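Local coordinates for uncharacterized protein (Thermus thermophilus HB8, PDB 6SCE), which is a DNA nuclease of Type III CRISPR defence that is activated by cyclic oligoadenylate, which its CARF domains probably sense, at residues Arg95-Trp100 and Ala105-Val110; Leu21-Arg26 and Glu129-Glu134; Leu293-Val298 and Ala362-Glu367; Ser507-His512 and Tyr617-Glu622. All coordinates share one frame; numbering follows the deposited sequence.

How the contacts relate
Contacts 1 and 2 share the N-terminal sheet, one on each of two helices, with centres 15 Å apart; contact 1 is nested in the loop that contact 2 closes. They touch directly, V110 CG1 lying 4.1 Å from L133 CD1. Contact 3 belongs to a second sheet with the same strand order, its centre 22 Å from that of contact 1; helix 384-393 touches L97 and L109 of the one and L295 of the other. The bound nucleic acid, presumably the activator, comes within about 5, 8 and 4 Å of contacts 1, 2 and 3 (nearest atoms). Contact 4 has its nearest atom about 17 Å from the bound nucleic acid. It lies in the C-terminal domain, its centre 43 Å from that of contact 3.

Contact 1. Residues Arg95-Trp100 and Ala105-Val110; sequences RFLGHW and ARVFLV
W100, near the end of segment 95-100, meets A105 and V107 where the chain comes back as a strand after four intervening residues. This is the tight half. The methyl of A105 packs against the W100 carbonyl, with CB 3.4 Å from O, and also reaches the benzo side of the indole, CB to CE3 4.0 Å, approaching that ring obliquely. The next inward-facing residue, V107, divides its two methyls between two helix residues. With CG1 anti to the backbone N (chi1 -178°), CG2 is left beside that nitrogen and faces W100, 3.5 Å from its carbonyl O and 3.9 Å from its CB. CG1 turns to L97 instead, and here the fit slackens: a single methyl pair, L97 CD1 to V107 CG1, at 4.1 Å. On the far side of the helix G98 is exposed to solvent and H99 partly so, the H99 ring setting CD2 over one face of the indole, 3.4 Å above its plane. On the strand, R106 points away from the helix. Helix and strand axes run nearly antiparallel, at 156°, as the second half of the beta-alpha-beta unit made by strand 81-84, helix 90-100 and strand 105-111. W100 also packs on V81 and on L7 of strand 5-10, while L97 leans on L388 of helix 384-393.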
loop_
_atom_site.group_PDB
_atom_site.type_symbol
_atom_site.label_atom_id
_atom_site.label_comp_id
_atom_site.label_asym_id
_atom_site.label_seq_id
_atom_site.Cartn_x
_atom_site.Cartn_y
_atom_site.Cartn_z
ATOM N N ARG A 95 18.756 -9.413 5.986
ATOM C CA ARG A 95 20.170 -9.648 5.634
ATOM C C ARG A 95 21.146 -8.958 6.592
ATOM O O ARG A 95 22.125 -9.570 7.042
ATOM C CB ARG A 95 20.434 -9.229 4.220
ATOM C CG ARG A 95 19.672 -10.158 3.258
ATOM C CD ARG A 95 20.162 -10.120 1.865
ATOM N NE ARG A 95 21.563 -10.537 1.799
ATOM C CZ ARG A 95 22.340 -10.317 0.758
ATOM N NH1 ARG A 95 21.855 -9.737 -0.327
ATOM N NH2 ARG A 95 23.620 -10.679 0.807
ATOM N N PHE A 96 20.848 -7.710 6.953
ATOM C CA PHE A 96 21.654 -7.008 7.946
ATOM C C PHE A 96 21.580 -7.674 9.301
ATOM O O PHE A 96 22.586 -7.747 9.997
ATOM C CB PHE A 96 21.228 -5.542 8.076
ATOM C CG PHE A 96 21.925 -4.633 7.131
ATOM C CD1 PHE A 96 21.947 -4.908 5.769
ATOM C CD2 PHE A 96 22.553 -3.479 7.585
ATOM C CE1 PHE A 96 22.581 -4.069 4.886
ATOM C CE2 PHE A 96 23.202 -2.645 6.695
ATOM C CZ PHE A 96 23.194 -2.924 5.340
ATOM N N LEU A 97 20.414 -8.181 9.695
ATOM C CA LEU A 97 20.323 -8.815 11.002
ATOM C C LEU A 97 21.246 -10.040 11.039
ATOM O O LEU A 97 21.929 -10.262 12.047
ATOM C CB LEU A 97 18.928 -9.249 11.336
ATOM C CG LEU A 97 18.725 -10.002 12.649
ATOM C CD1 LEU A 97 19.136 -9.163 13.849
ATOM C CD2 LEU A 97 17.282 -10.434 12.752
ATOM N N GLY A 98 21.270 -10.817 9.953
ATOM C CA GLY A 98 22.181 -11.995 9.897
ATOM C C GLY A 98 23.639 -11.598 10.137
ATOM O O GLY A 98 24.353 -12.259 10.868
ATOM N N HIS A 99 24.060 -10.508 9.516
ATOM C CA HIS A 99 25.436 -10.061 9.531
ATOM C C HIS A 99 25.826 -9.372 10.838
ATOM O O HIS A 99 26.936 -9.587 11.348
ATOM C CB HIS A 99 25.656 -9.118 8.352
ATOM C CG HIS A 99 27.049 -8.561 8.250
ATOM N ND1 HIS A 99 28.088 -9.228 7.627
ATOM C CD2 HIS A 99 27.569 -7.391 8.689
ATOM C CE1 HIS A 99 29.179 -8.491 7.684
ATOM N NE2 HIS A 99 28.896 -7.373 8.325
ATOM N N TRP A 100 24.916 -8.564 11.393
ATOM C CA TRP A 100 25.253 -7.645 12.476
ATOM C C TRP A 100 25.026 -8.197 13.867
ATOM O O TRP A 100 25.286 -7.506 14.859
ATOM C CB TRP A 100 24.576 -6.256 12.265
ATOM C CG TRP A 100 25.271 -5.470 11.212
ATOM C CD1 TRP A 100 24.833 -5.207 9.965
ATOM C CD2 TRP A 100 26.565 -4.908 11.308
ATOM N NE1 TRP A 100 25.758 -4.485 9.282
ATOM C CE2 TRP A 100 26.847 -4.305 10.091
ATOM C CE3 TRP A 100 27.524 -4.867 12.324
ATOM C CZ2 TRP A 100 28.045 -3.652 9.839
ATOM C CZ3 TRP A 100 28.724 -4.217 12.064
ATOM C CH2 TRP A 100 28.970 -3.629 10.853
ATOM N N ALA A 105 28.333 -4.590 18.292
ATOM C CA ALA A 105 27.127 -4.113 17.568
ATOM C C ALA A 105 25.900 -4.178 18.422
ATOM O O ALA A 105 25.712 -5.116 19.175
ATOM C CB ALA A 105 26.907 -4.918 16.304
ATOM N N ARG A 106 25.073 -3.140 18.355
ATOM C CA ARG A 106 23.755 -3.167 18.968
ATOM C C ARG A 106 22.803 -3.016 17.778
ATOM O O ARG A 106 22.970 -2.109 16.985
ATOM C CB ARG A 106 23.558 -2.040 19.965
ATOM C CG ARG A 106 24.335 -2.230 21.286
ATOM C CD ARG A 106 24.116 -1.105 22.287
ATOM N NE ARG A 106 24.917 -1.270 23.516
ATOM C CZ ARG A 106 26.218 -0.973 23.638
ATOM N NH1 ARG A 106 26.929 -0.470 22.623
ATOM N NH2 ARG A 106 26.837 -1.187 24.799
ATOM N N VAL A 107 21.822 -3.898 17.669
ATOM C CA VAL A 107 20.919 -3.900 16.520
ATOM C C VAL A 107 19.514 -3.649 17.027
ATOM O O VAL A 107 19.078 -4.251 18.002
ATOM C CB VAL A 107 20.975 -5.243 15.778
ATOM C CG1 VAL A 107 20.072 -5.223 14.545
ATOM C CG2 VAL A 107 22.412 -5.548 15.373
ATOM N N PHE A 108 18.795 -2.744 16.357
ATOM C CA PHE A 108 17.473 -2.390 16.814
ATOM C C PHE A 108 16.567 -1.928 15.667
ATOM O O PHE A 108 17.018 -1.751 14.547
ATOM C CB PHE A 108 17.571 -1.321 17.906
ATOM C CG PHE A 108 17.950 0.053 17.421
ATOM C CD1 PHE A 108 19.256 0.361 17.093
ATOM C CD2 PHE A 108 17.006 1.065 17.390
ATOM C CE1 PHE A 108 19.610 1.623 16.666
ATOM C CE2 PHE A 108 17.349 2.345 16.980
ATOM C CZ PHE A 108 18.666 2.628 16.637
ATOM N N LEU A 109 15.297 -1.792 15.992
ATOM C CA LEU A 109 14.243 -1.270 15.097
ATOM C C LEU A 109 13.539 -0.180 15.869
ATOM O O LEU A 109 13.557 -0.194 17.105
ATOM C CB LEU A 109 13.162 -2.341 14.886
ATOM C CG LEU A 109 13.531 -3.721 14.451
ATOM C CD1 LEU A 109 12.319 -4.606 14.350
ATOM C CD2 LEU A 109 14.214 -3.554 13.092
ATOM N N VAL A 110 12.855 0.709 15.162
ATOM C CA VAL A 110 11.917 1.645 15.786
ATOM C C VAL A 110 10.546 1.357 15.189
ATOM O O VAL A 110 10.375 1.275 13.968
ATOM C CB VAL A 110 12.338 3.116 15.631
ATOM C CG1 VAL A 110 13.628 3.347 16.385
ATOM C CG2 VAL A 110 12.538 3.543 14.169
#

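Contact 2. Residues Leu21-Arg26 and Glu129-Glu134; sequences LKVVER and EERSLE
V23 projects from its helix and uses both methyls, one for each of two residues: R131 on strand 129-132 and L133 in the loop just past it. CG2 takes L133: it sits 3.8 Å from L133 CD1 and equally close to L133 CD2, so the valine methyl is held by the fork of the leucine, the two side chains meeting at about a right angle. L133 gets there by an ordinary conformation, CG anti to the carbonyl carbon (chi1 -61°) and the chain then extended, which carries the fork over to the helix although its CB sets off along the contact. The other valine methyl, CG1, lies 4.1 Å from R131 NH2 and approaches the guanidinium obliquely. R131 takes a more bent path: CG stands between the backbone N and the carbonyl carbon (chi1 72°), and a further bend at chi3 (82°) turns the head, bringing NH2 to V23. NH1 forms a salt bridge with E27, one residue beyond the segment 21-26. Two conformers of R131 were modelled, so this describes one of them. R26, also modelled in two conformers, pairs with E136 in the one described. In the fold, strand 129-132 is an outermost strand of the N-terminal sheet, beside strand 120-125; V23 and R131 both rest on F123 of that neighbour, and helix 15-28 covers this face, with V24 set against F108 of strand 105-111.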
loop_
_atom_site.group_PDB
_atom_site.type_symbol
_atom_site.label_atom_id
_atom_site.label_comp_id
_atom_site.label_asym_id
_atom_site.label_seq_id
_atom_site.Cartn_x
_atom_site.Cartn_y
_atom_site.Cartn_z
ATOM N N LEU A 21 18.540 7.771 15.426
ATOM C CA LEU A 21 19.663 8.617 15.831
ATOM C C LEU A 21 19.418 9.229 17.227
ATOM O O LEU A 21 20.311 9.196 18.081
ATOM C CB LEU A 21 19.954 9.696 14.799
ATOM C CG LEU A 21 21.147 10.595 15.115
ATOM C CD1 LEU A 21 22.458 9.845 15.357
ATOM C CD2 LEU A 21 21.329 11.642 14.030
ATOM N N LYS A 22 18.197 9.709 17.480
ATOM C CA LYS A 22 17.865 10.285 18.801
ATOM C C LYS A 22 18.017 9.220 19.875
ATOM O O LYS A 22 18.491 9.515 20.968
ATOM C CB LYS A 22 16.455 10.903 18.812
ATOM C CG LYS A 22 16.323 12.092 17.876
ATOM C CD LYS A 22 14.922 12.695 17.952
ATOM C CE LYS A 22 14.730 13.551 19.203
ATOM N NZ LYS A 22 13.286 13.854 19.433
ATOM N N VAL A 23 17.637 7.981 19.570
ATOM C CA VAL A 23 17.781 6.882 20.510
ATOM C C VAL A 23 19.257 6.642 20.846
ATOM O O VAL A 23 19.641 6.554 22.040
ATOM C CB VAL A 23 17.159 5.591 19.956
ATOM C CG1 VAL A 23 17.504 4.368 20.800
ATOM C CG2 VAL A 23 15.665 5.736 19.785
ATOM N N VAL A 24 20.090 6.570 19.817
ATOM C CA VAL A 24 21.521 6.346 20.023
ATOM C C VAL A 24 22.143 7.486 20.847
ATOM O O VAL A 24 22.886 7.254 21.820
ATOM C CB VAL A 24 22.256 6.222 18.682
ATOM C CG1 VAL A 24 23.755 6.041 18.916
ATOM C CG2 VAL A 24 21.730 5.014 17.920
ATOM N N GLU A 25 21.852 8.714 20.444
ATOM C CA GLU A 25 22.377 9.878 21.154
ATOM C C GLU A 25 21.964 9.901 22.613
ATOM O O GLU A 25 22.788 10.247 23.456
ATOM C CB GLU A 25 21.996 11.191 20.465
ATOM C CG GLU A 25 22.683 11.392 19.143
ATOM C CD GLU A 25 22.333 12.706 18.463
ATOM O OE1 GLU A 25 21.205 13.220 18.649
ATOM O OE2 GLU A 25 23.170 13.205 17.695
ATOM N N ARG A 26 20.727 9.543 22.931
ATOM C CA ARG A 26 20.265 9.547 24.315
ATOM C C ARG A 26 21.011 8.503 25.138
ATOM O O ARG A 26 21.372 8.755 26.285
ATOM C CB ARG A 26 18.763 9.273 24.407
ATOM C CG ARG A 26 18.180 9.526 25.798
ATOM C CD ARG A 26 16.769 8.987 25.933
ATOM N NE ARG A 26 16.177 9.395 27.201
ATOM C CZ ARG A 26 15.237 8.721 27.848
ATOM N NH1 ARG A 26 14.759 7.589 27.353
ATOM N NH2 ARG A 26 14.781 9.186 29.003
ATOM N N GLU A 129 15.354 -6.593 24.110
ATOM C CA GLU A 129 14.845 -5.612 25.057
ATOM C C GLU A 129 13.917 -4.734 24.256
ATOM O O GLU A 129 14.140 -4.515 23.073
ATOM C CB GLU A 129 15.963 -4.708 25.592
ATOM C CG GLU A 129 16.931 -5.347 26.570
ATOM C CD GLU A 129 18.121 -4.451 26.878
ATOM O OE1 GLU A 129 18.081 -3.243 26.535
ATOM O OE2 GLU A 129 19.099 -4.964 27.455
ATOM N N GLU A 130 12.906 -4.193 24.900
ATOM C CA GLU A 130 12.024 -3.249 24.245
ATOM C C GLU A 130 11.852 -2.058 25.200
ATOM O O GLU A 130 11.864 -2.248 26.417
ATOM C CB GLU A 130 10.720 -3.989 23.960
ATOM C CG GLU A 130 9.546 -3.155 23.522
ATOM C CD GLU A 130 8.258 -3.949 23.540
ATOM O OE1 GLU A 130 8.289 -5.165 23.268
ATOM O OE2 GLU A 130 7.209 -3.355 23.830
ATOM N N ARG A 131 11.773 -0.834 24.681
ATOM C CA ARG A 131 11.458 0.332 25.502
ATOM C C ARG A 131 10.606 1.336 24.725
ATOM O O ARG A 131 10.742 1.457 23.497
ATOM C CB ARG A 131 12.741 1.000 26.029
ATOM C CG ARG A 131 13.577 1.748 25.005
ATOM C CD ARG A 131 14.735 2.499 25.662
ATOM N NE ARG A 131 15.874 1.623 25.910
ATOM C CZ ARG A 131 17.090 1.790 25.406
ATOM N NH1 ARG A 131 18.035 0.909 25.697
ATOM N NH2 ARG A 131 17.373 2.835 24.629
ATOM N N SER A 132 9.752 2.046 25.443
ATOM C CA SER A 132 8.928 3.079 24.891
ATOM C C SER A 132 9.784 4.281 24.623
ATOM O O SER A 132 10.676 4.603 25.422
ATOM C CB SER A 132 7.830 3.450 25.891
ATOM O OG SER A 132 6.992 4.416 25.304
ATOM N N LEU A 133 9.562 4.921 23.479
ATOM C CA LEU A 133 10.340 6.088 23.073
ATOM C C LEU A 133 9.606 7.397 23.309
ATOM O O LEU A 133 9.617 8.321 22.458
ATOM C CB LEU A 133 10.778 5.959 21.598
ATOM C CG LEU A 133 11.662 4.722 21.358
ATOM C CD1 LEU A 133 12.016 4.684 19.881
ATOM C CD2 LEU A 133 12.909 4.712 22.232
ATOM N N GLU A 134 9.023 7.529 24.512
ATOM C CA GLU A 134 8.312 8.755 24.869
ATOM C C GLU A 134 9.197 9.945 24.768
ATOM O O GLU A 134 8.790 10.966 24.257
ATOM C CB GLU A 134 7.813 8.717 26.320
ATOM C CG GLU A 134 6.715 7.732 26.556
ATOM C CD GLU A 134 5.376 8.158 25.988
ATOM O OE1 GLU A 134 5.184 9.321 25.544
ATOM O OE2 GLU A 134 4.495 7.278 25.987
#

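Contact 3. Residues Leu293-Val298 and Ala362-Glu367; sequences LLLALV and APVVEE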
loop_
_atom_site.group_PDB
_atom_site.type_symbol
_atom_site.label_atom_id
_atom_site.label_comp_id
_atom_site.label_asym_id
_atom_site.label_seq_id
_atom_site.Cartn_x
_atom_site.Cartn_y
_atom_site.Cartn_z
ATOM N N LEU A 293 3.613 -25.690 3.009
ATOM C CA LEU A 293 3.126 -24.667 3.912
ATOM C C LEU A 293 3.554 -23.300 3.425
ATOM O O LEU A 293 4.656 -23.144 2.893
ATOM C CB LEU A 293 3.785 -24.807 5.271
ATOM C CG LEU A 293 3.174 -25.671 6.341
ATOM C CD1 LEU A 293 2.961 -27.064 5.830
ATOM C CD2 LEU A 293 4.100 -25.667 7.538
ATOM N N LEU A 294 2.696 -22.322 3.659
ATOM C CA LEU A 294 3.046 -20.904 3.481
ATOM C C LEU A 294 2.801 -20.198 4.797
ATOM O O LEU A 294 1.707 -20.279 5.360
ATOM C CB LEU A 294 2.216 -20.261 2.393
ATOM C CG LEU A 294 2.372 -18.748 2.175
ATOM C CD1 LEU A 294 3.832 -18.398 1.891
ATOM C CD2 LEU A 294 1.470 -18.279 1.053
ATOM N N LEU A 295 3.825 -19.513 5.280
ATOM C CA LEU A 295 3.734 -18.655 6.445
ATOM C C LEU A 295 3.857 -17.204 5.985
ATOM O O LEU A 295 4.753 -16.877 5.222
ATOM C CB LEU A 295 4.857 -18.949 7.418
ATOM C CG LEU A 295 5.234 -20.400 7.667
ATOM C CD1 LEU A 295 6.365 -20.445 8.682
ATOM C CD2 LEU A 295 4.044 -21.183 8.114
ATOM N N ALA A 296 2.949 -16.357 6.445
ATOM C CA ALA A 296 2.949 -14.962 6.046
ATOM C C ALA A 296 2.273 -14.077 7.073
ATOM O O ALA A 296 1.397 -14.542 7.838
ATOM C CB ALA A 296 2.240 -14.799 4.701
ATOM N N LEU A 297 2.685 -12.803 7.091
ATOM C CA LEU A 297 1.973 -11.759 7.806
ATOM C C LEU A 297 0.901 -11.222 6.850
ATOM O O LEU A 297 0.956 -11.512 5.647
ATOM C CB LEU A 297 2.983 -10.698 8.274
ATOM C CG LEU A 297 3.987 -11.565 9.057
ATOM C CD1 LEU A 297 5.440 -11.480 8.652
ATOM C CD2 LEU A 297 3.758 -11.533 10.556
ATOM N N VAL A 298 -0.082 -10.483 7.375
ATOM C CA VAL A 298 -1.073 -9.822 6.551
ATOM C C VAL A 298 -0.975 -8.336 6.837
ATOM O O VAL A 298 -0.959 -7.899 7.991
ATOM C CB VAL A 298 -2.502 -10.352 6.788
ATOM C CG1 VAL A 298 -3.508 -9.559 5.958
ATOM C CG2 VAL A 298 -2.581 -11.818 6.407
ATOM N N ALA A 362 7.655 -20.865 15.383
ATOM C CA ALA A 362 8.776 -21.782 15.544
ATOM C C ALA A 362 8.333 -23.255 15.568
ATOM O O ALA A 362 8.883 -24.087 14.815
ATOM C CB ALA A 362 9.609 -21.423 16.766
ATOM N N PRO A 363 7.325 -23.584 16.382
ATOM C CA PRO A 363 6.894 -24.989 16.440
ATOM C C PRO A 363 6.300 -25.520 15.137
ATOM O O PRO A 363 6.411 -26.719 14.836
ATOM C CB PRO A 363 5.824 -24.987 17.544
ATOM C CG PRO A 363 6.045 -23.731 18.308
ATOM C CD PRO A 363 6.559 -22.744 17.307
ATOM N N VAL A 364 5.674 -24.633 14.362
ATOM C CA VAL A 364 5.071 -25.007 13.100
ATOM C C VAL A 364 6.199 -25.331 12.117
ATOM O O VAL A 364 6.190 -26.359 11.442
ATOM C CB VAL A 364 4.157 -23.867 12.570
ATOM C CG1 VAL A 364 3.720 -24.103 11.135
ATOM C CG2 VAL A 364 2.980 -23.654 13.494
ATOM N N VAL A 365 7.195 -24.456 12.060
ATOM C CA VAL A 365 8.357 -24.687 11.230
ATOM C C VAL A 365 9.046 -26.013 11.598
ATOM O O VAL A 365 9.352 -26.827 10.728
ATOM C CB VAL A 365 9.356 -23.526 11.374
ATOM C CG1 VAL A 365 10.682 -23.821 10.689
ATOM C CG2 VAL A 365 8.742 -22.257 10.813
ATOM N N GLU A 366 9.284 -26.209 12.880
ATOM C CA GLU A 366 10.034 -27.377 13.334
ATOM C C GLU A 366 9.285 -28.668 13.005
ATOM O O GLU A 366 9.885 -29.602 12.487
ATOM C CB GLU A 366 10.406 -27.263 14.819
ATOM C CG GLU A 366 11.632 -26.363 14.996
ATOM C CD GLU A 366 11.847 -25.844 16.410
ATOM O OE1 GLU A 366 11.265 -26.402 17.363
ATOM O OE2 GLU A 366 12.609 -24.862 16.554
ATOM N N GLU A 367 7.982 -28.687 13.255
ATOM C CA GLU A 367 7.153 -29.831 12.886
ATOM C C GLU A 367 7.143 -30.042 11.375
ATOM O O GLU A 367 7.297 -31.165 10.901
ATOM C CB GLU A 367 5.747 -29.680 13.460
ATOM C CG GLU A 367 4.773 -30.791 13.103
ATOM C CD GLU A 367 5.093 -32.135 13.749
ATOM O OE1 GLU A 367 5.991 -32.212 14.596
ATOM O OE2 GLU A 367 4.428 -33.122 13.385
#
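Strand 293-297 and the helix segment 362-367 run close to antiparallel, at 161°, with axes 10.8 Å apart and the CA atoms of L295 and V365 facing each other at 9.0 Å. That separation is bridged by leucine branches from the strand and valine methyls from the helix. V364 sends CG1 toward the sheet, 3.9 Å from L293 CD2, and the same methyl also comes within 4.2 Å of L295 CD2, so it nestles between two leucines that lie on one face of the strand. This is the core of a Rossmann-like domain, as expected for a CARF fold: helix 354-370 leaves edge strand 342-347 and travels back across strands 316-321 and 293-297 to reach strand 375-378. L295 places its second branch, CD1, 3.7 Å from V365 CG2, the side chains crossing at about a right angle. Its CG lies anti to the carbonyl carbon, and chi2 of -179° puts CD1 anti to CA, so that this branch extends farthest, to V365. Y318 on the adjacent strand touches L293, L295 and V364 alike, and L390 of helix 384-393 packs on L295. Further out on the helix, E366 pairs with R395 and E367 with R370.

Contact 4. Residues Ser507-His512 and Tyr617-Glu622; sequences SHLNAH and YRFPEE
The amide N of R618 donates to OE1 of E622 at 2.8 Å, with an N-H...O angle of 150°, using the anti lone pair of that carboxylate. In return E622 N donates to R618 O, so the turn from 618 to 622 is stapled from both sides. The side chain of R618 adds a salt bridge from NE to E621 OE1, 3.0 Å long. The turn so fixed presents F619 and P620, joined by a cis peptide, to the helix segment 507-512. P620 presents its CB-CG edge over one face of the H508 imidazole, CG standing 3.6 Å from the ring centroid and 7° off the normal, a CH-pi contact. H508 NE2 is hydrogen-bonded to E454, which restrains the rotation of the ring. The closing strand, 617-618, is one edge strand of the C-terminal sheet, whose domain is consistent with a PD-(D/E)xK nuclease fold; E622 is the N-cap of the short helix 623-627 that follows. Beside the proline, F619 has CG anti to its own nitrogen (chi1 -171°), which sends the ring in toward the helix until CZ is 3.8 Å from H508 CB. L509 CD2 reaches the edge of that ring more loosely, 4.4 Å from F619 CE2. L509 also packs on L623, and F619 on M606 of strand 603-607.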
loop_
_atom_site.group_PDB
_atom_site.type_symbol
_atom_site.label_atom_id
_atom_site.label_comp_id
_atom_site.label_asym_id
_atom_site.label_seq_id
_atom_site.Cartn_x
_atom_site.Cartn_y
_atom_site.Cartn_z
ATOM N N SER A 507 -9.957 -5.724 -26.129
ATOM C CA SER A 507 -9.482 -6.636 -27.167
ATOM C C SER A 507 -8.010 -6.436 -27.422
ATOM O O SER A 507 -7.261 -7.399 -27.486
ATOM C CB SER A 507 -10.284 -6.473 -28.476
ATOM O OG SER A 507 -11.637 -6.886 -28.294
ATOM N N HIS A 508 -7.585 -5.195 -27.580
ATOM C CA HIS A 508 -6.185 -4.937 -27.841
ATOM C C HIS A 508 -5.317 -5.199 -26.601
ATOM O O HIS A 508 -4.150 -5.567 -26.736
ATOM C CB HIS A 508 -5.980 -3.524 -28.369
ATOM C CG HIS A 508 -6.570 -3.312 -29.729
ATOM N ND1 HIS A 508 -6.098 -3.963 -30.850
ATOM C CD2 HIS A 508 -7.610 -2.552 -30.145
ATOM C CE1 HIS A 508 -6.816 -3.605 -31.899
ATOM N NE2 HIS A 508 -7.735 -2.743 -31.502
ATOM N N LEU A 509 -5.866 -4.991 -25.400
ATOM C CA LEU A 509 -5.115 -5.349 -24.180
ATOM C C LEU A 509 -4.866 -6.827 -24.136
ATOM O O LEU A 509 -3.745 -7.296 -23.848
ATOM C CB LEU A 509 -5.858 -4.910 -22.903
ATOM C CG LEU A 509 -5.746 -3.410 -22.612
ATOM C CD1 LEU A 509 -6.680 -3.015 -21.480
ATOM C CD2 LEU A 509 -4.307 -2.982 -22.307
ATOM N N ASN A 510 -5.914 -7.579 -24.421
ATOM C CA ASN A 510 -5.834 -9.021 -24.382
ATOM C C ASN A 510 -4.836 -9.569 -25.407
ATOM O O ASN A 510 -4.069 -10.487 -25.094
ATOM C CB ASN A 510 -7.204 -9.624 -24.611
ATOM C CG ASN A 510 -7.162 -11.124 -24.669
ATOM O OD1 ASN A 510 -6.816 -11.706 -25.699
ATOM N ND2 ASN A 510 -7.489 -11.760 -23.557
ATOM N N ALA A 511 -4.826 -9.006 -26.617
ATOM C CA ALA A 511 -3.860 -9.431 -27.640
ATOM C C ALA A 511 -2.440 -9.114 -27.189
ATOM O O ALA A 511 -1.528 -9.907 -27.407
ATOM C CB ALA A 511 -4.149 -8.761 -28.993
ATOM N N HIS A 512 -2.248 -7.962 -26.554
ATOM C CA HIS A 512 -0.935 -7.582 -26.085
ATOM C C HIS A 512 -0.458 -8.431 -24.880
ATOM O O HIS A 512 0.721 -8.803 -24.803
ATOM C CB HIS A 512 -0.901 -6.103 -25.736
ATOM C CG HIS A 512 0.405 -5.662 -25.159
ATOM N ND1 HIS A 512 0.555 -5.331 -23.827
ATOM C CD2 HIS A 512 1.631 -5.537 -25.720
ATOM C CE1 HIS A 512 1.815 -5.000 -23.600
ATOM N NE2 HIS A 512 2.488 -5.119 -24.730
ATOM N N TYR A 617 0.044 8.577 -25.267
ATOM C CA TYR A 617 0.433 7.493 -26.143
ATOM C C TYR A 617 -0.727 7.095 -27.038
ATOM O O TYR A 617 -1.891 7.391 -26.757
ATOM C CB TYR A 617 0.930 6.283 -25.356
ATOM C CG TYR A 617 2.179 6.551 -24.564
ATOM C CD1 TYR A 617 2.108 7.101 -23.284
ATOM C CD2 TYR A 617 3.429 6.256 -25.085
ATOM C CE1 TYR A 617 3.250 7.354 -22.548
ATOM C CE2 TYR A 617 4.584 6.504 -24.358
ATOM C CZ TYR A 617 4.490 7.052 -23.091
ATOM O OH TYR A 617 5.628 7.293 -22.362
ATOM N N ARG A 618 -0.385 6.432 -28.133
ATOM C CA ARG A 618 -1.355 6.035 -29.121
ATOM C C ARG A 618 -1.804 4.601 -28.845
ATOM O O ARG A 618 -0.994 3.687 -28.757
ATOM C CB ARG A 618 -0.761 6.179 -30.530
ATOM C CG ARG A 618 -1.799 6.076 -31.640
ATOM C CD ARG A 618 -1.169 6.201 -33.027
ATOM N NE ARG A 618 -1.850 5.353 -34.008
ATOM C CZ ARG A 618 -3.025 5.628 -34.577
ATOM N NH1 ARG A 618 -3.688 6.745 -34.287
ATOM N NH2 ARG A 618 -3.543 4.773 -35.451
ATOM N N PHE A 619 -3.108 4.415 -28.708
ATOM C CA PHE A 619 -3.679 3.106 -28.452
ATOM C C PHE A 619 -4.250 2.590 -29.776
ATOM O O PHE A 619 -5.016 3.318 -30.415
ATOM C CB PHE A 619 -4.797 3.237 -27.411
ATOM C CG PHE A 619 -5.313 1.922 -26.914
ATOM C CD1 PHE A 619 -6.349 1.271 -27.570
ATOM C CD2 PHE A 619 -4.750 1.327 -25.795
ATOM C CE1 PHE A 619 -6.813 0.048 -27.120
ATOM C CE2 PHE A 619 -5.208 0.106 -25.338
ATOM C CZ PHE A 619 -6.240 -0.536 -26.006
ATOM N N PRO A 620 -3.950 1.357 -30.186
ATOM C CA PRO A 620 -3.208 0.360 -29.417
ATOM C C PRO A 620 -1.748 0.213 -29.817
ATOM O O PRO A 620 -1.045 -0.620 -29.226
ATOM C CB PRO A 620 -3.938 -0.935 -29.764
ATOM C CG PRO A 620 -4.376 -0.721 -31.184
ATOM C CD PRO A 620 -4.751 0.739 -31.263
ATOM N N GLU A 621 -1.299 0.993 -30.808
ATOM C CA GLU A 621 0.034 0.800 -31.414
ATOM C C GLU A 621 1.150 0.928 -30.392
ATOM O O GLU A 621 2.092 0.145 -30.408
ATOM C CB GLU A 621 0.299 1.803 -32.558
ATOM C CG GLU A 621 -0.430 1.509 -33.864
ATOM C CD GLU A 621 -1.896 1.923 -33.856
ATOM O OE1 GLU A 621 -2.351 2.595 -32.901
ATOM O OE2 GLU A 621 -2.603 1.567 -34.822
ATOM N N GLU A 622 1.038 1.922 -29.512
ATOM C CA GLU A 622 2.082 2.205 -28.533
ATOM C C GLU A 622 1.826 1.614 -27.139
ATOM O O GLU A 622 2.335 2.154 -26.156
ATOM C CB GLU A 622 2.288 3.716 -28.417
ATOM C CG GLU A 622 2.826 4.353 -29.684
ATOM C CD GLU A 622 3.180 5.810 -29.489
ATOM O OE1 GLU A 622 2.298 6.587 -29.062
ATOM O OE2 GLU A 622 4.341 6.181 -29.761
#